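Local coordinates for protein monothiol glutaredoxin-S14, chloroplastic (PDB 3IPZ) that binds a [2Fe-2S] cluster as a homodimer or, in labile form, with BOLA1, may donate it to other proteins and may regulate CAX cation transporters, at residues Lys25-Phe30 / Phe50-Ile55. Numbering follows the deposited sequence.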
loop_
_atom_site.group_PDB
_atom_site.type_symbol
_atom_site.label_atom_id
_atom_site.label_comp_id
_atom_site.label_asym_id
_atom_site.label_seq_id
_atom_site.Cartn_x
_atom_site.Cartn_y
_atom_site.Cartn_z
ATOM N N LYS A 25 5.019 -2.723 -7.484
ATOM C CA LYS A 25 5.670 -2.776 -8.780
ATOM C C LYS A 25 5.150 -4.078 -9.368
ATOM O O LYS A 25 5.530 -5.172 -8.934
ATOM C CB LYS A 25 7.189 -2.808 -8.611
ATOM C CG LYS A 25 7.733 -1.499 -8.064
ATOM C CD LYS A 25 9.235 -1.477 -8.016
ATOM C CE LYS A 25 9.723 -0.110 -7.581
ATOM N NZ LYS A 25 11.212 -0.077 -7.446
ATOM N N GLY A 26 4.240 -3.955 -10.327
ATOM C CA GLY A 26 3.669 -5.139 -10.926
ATOM C C GLY A 26 2.267 -5.389 -10.417
ATOM O O GLY A 26 1.576 -4.468 -9.977
ATOM N N THR A 27 1.861 -6.653 -10.456
ATOM C CA THR A 27 0.532 -7.063 -10.040
ATOM C C THR A 27 0.679 -8.191 -9.028
ATOM O O THR A 27 1.747 -8.795 -8.921
ATOM C CB THR A 27 -0.273 -7.557 -11.272
ATOM O OG1 THR A 27 -1.659 -7.661 -10.931
ATOM C CG2 THR A 27 0.218 -8.925 -11.706
ATOM N N ARG A 28 -0.389 -8.494 -8.298
ATOM C CA ARG A 28 -0.313 -9.542 -7.286
ATOM C C ARG A 28 0.086 -10.894 -7.839
ATOM O O ARG A 28 0.760 -11.669 -7.166
ATOM C CB ARG A 28 -1.638 -9.673 -6.529
ATOM C CG ARG A 28 -2.531 -10.811 -6.990
ATOM C CD ARG A 28 -3.743 -10.901 -6.091
ATOM N NE ARG A 28 -4.380 -9.596 -5.966
ATOM C CZ ARG A 28 -5.197 -9.259 -4.973
ATOM N NH1 ARG A 28 -5.481 -10.137 -4.012
ATOM N NH2 ARG A 28 -5.718 -8.037 -4.934
ATOM N N ASP A 29 -0.334 -11.189 -9.061
ATOM C CA ASP A 29 0.010 -12.471 -9.671
ATOM C C ASP A 29 1.367 -12.396 -10.357
ATOM O O ASP A 29 2.010 -13.418 -10.570
ATOM C CB ASP A 29 -1.049 -12.874 -10.697
ATOM C CG ASP A 29 -2.392 -13.143 -10.067
ATOM O OD1 ASP A 29 -3.413 -12.826 -10.711
ATOM O OD2 ASP A 29 -2.427 -13.679 -8.935
ATOM N N PHE A 30 1.788 -11.181 -10.705
ATOM C CA PHE A 30 3.066 -10.974 -11.384
ATOM C C PHE A 30 3.885 -9.840 -10.782
ATOM O O PHE A 30 4.020 -8.765 -11.378
ATOM C CB PHE A 30 2.842 -10.702 -12.877
ATOM C CG PHE A 30 2.060 -11.774 -13.569
ATOM C CD1 PHE A 30 0.691 -11.624 -13.787
ATOM C CD2 PHE A 30 2.674 -12.975 -13.925
ATOM C CE1 PHE A 30 -0.056 -12.658 -14.342
ATOM C CE2 PHE A 30 1.938 -14.014 -14.480
ATOM C CZ PHE A 30 0.568 -13.858 -14.688
ATOM N N PHE A 50 -7.490 -7.411 -0.392
ATOM C CA PHE A 50 -6.882 -6.118 -0.665
ATOM C C PHE A 50 -6.876 -5.741 -2.139
ATOM O O PHE A 50 -7.059 -6.589 -3.013
ATOM C CB PHE A 50 -5.443 -6.095 -0.139
ATOM C CG PHE A 50 -4.526 -7.069 -0.834
ATOM C CD1 PHE A 50 -4.571 -8.428 -0.531
ATOM C CD2 PHE A 50 -3.633 -6.624 -1.813
ATOM C CE1 PHE A 50 -3.745 -9.334 -1.192
ATOM C CE2 PHE A 50 -2.800 -7.521 -2.485
ATOM C CZ PHE A 50 -2.858 -8.881 -2.172
ATOM N N GLU A 51 -6.675 -4.453 -2.403
ATOM C CA GLU A 51 -6.600 -3.953 -3.762
ATOM C C GLU A 51 -5.131 -3.689 -4.104
ATOM O O GLU A 51 -4.428 -3.010 -3.356
ATOM C CB GLU A 51 -7.387 -2.656 -3.900
ATOM C CG GLU A 51 -7.339 -2.071 -5.309
ATOM C CD GLU A 51 -8.139 -2.892 -6.313
ATOM O OE1 GLU A 51 -7.889 -2.756 -7.533
ATOM O OE2 GLU A 51 -9.026 -3.660 -5.876
ATOM N N ASP A 52 -4.662 -4.240 -5.218
ATOM C CA ASP A 52 -3.282 -4.018 -5.636
ATOM C C ASP A 52 -3.252 -3.082 -6.839
ATOM O O ASP A 52 -3.972 -3.273 -7.819
ATOM C CB ASP A 52 -2.572 -5.348 -5.958
ATOM C CG ASP A 52 -3.213 -6.108 -7.113
ATOM O OD1 ASP A 52 -4.439 -6.341 -7.076
ATOM O OD2 ASP A 52 -2.480 -6.492 -8.054
ATOM N N VAL A 53 -2.427 -2.050 -6.740
ATOM C CA VAL A 53 -2.296 -1.064 -7.799
ATOM C C VAL A 53 -0.861 -1.021 -8.325
ATOM O O VAL A 53 0.085 -0.793 -7.568
ATOM C CB VAL A 53 -2.689 0.326 -7.278
ATOM C CG1 VAL A 53 -2.417 1.390 -8.323
ATOM C CG2 VAL A 53 -4.146 0.314 -6.898
ATOM N N ASN A 54 -0.707 -1.245 -9.624
ATOM C CA ASN A 54 0.604 -1.220 -10.255
ATOM C C ASN A 54 1.052 0.229 -10.548
ATOM O O ASN A 54 0.458 0.910 -11.382
ATOM C CB ASN A 54 0.542 -2.018 -11.558
ATOM C CG ASN A 54 1.913 -2.304 -12.142
ATOM O OD1 ASN A 54 2.892 -1.609 -11.850
ATOM N ND2 ASN A 54 1.985 -3.324 -12.996
ATOM N N ILE A 55 2.091 0.706 -9.864
ATOM C CA ILE A 55 2.579 2.062 -10.113
ATOM C C ILE A 55 3.672 2.111 -11.195
ATOM O O ILE A 55 4.257 3.162 -11.449
ATOM C CB ILE A 55 3.099 2.746 -8.809
ATOM C CG1 ILE A 55 3.923 1.767 -7.956
ATOM C CG2 ILE A 55 1.926 3.286 -8.020
ATOM C CD1 ILE A 55 5.292 1.419 -8.529
HETATM O O HOH W 1 -7.783 -9.779 -2.171
#
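OD1 of Asp52 is gripped by two nitrogens of the Arg28 guanidinium. NH2 forms a salt bridge with it at 3.0 Å, with a weak bond from NE beside it. The bond from NH2 is fairly straight (161°). OD1 sits in the guanidinium plane, yet the donor reaches it from above the carboxylate plane. The two flat groups are nearly perpendicular. The other oxygen, OD2, accepts the backbone N of Arg28 at 2.9 Å, and Thr27 OG1 lies near the same oxygen. Asp52 has CG between its own backbone N and carbonyl carbon, which turns the carboxylate to the loop.

NH2 of Arg28 also donates to the carbonyl O of Phe50 at 2.8 Å, again within the guanidinium plane. The flat group then lies on one face of the Phe50 ring, planes 15° apart, in a stacked cation-pi contact. A bend at chi3 (51°) brings it there. A water accepts from both Arg28 NH1 and Phe50 N. Replacing Arg28 by an alanine is likely to leave OD1 of Asp52 without its charged mate and Phe50 O without this donor, and to remove the stack on the ring.

At the other end, Gly26 N donates to Asn54 OD1 at 3.1 Å, from well above the amide plane. The same OD1 takes the backbone N of Leu56. Gly26 has backbone angles that call for glycine. Beyond it, Lys25 CG touches Ile55 CD1 at 3.8 Å.

The contact thus ties the loop after strand 20-24 to the parallel edge strand 51-54 of the thioredoxin-like glutaredoxin fold. That loop leads to Cys33, the probable [2Fe-2S] ligand, and carries Lys25, which by analogy with related proteins probably binds glutathione.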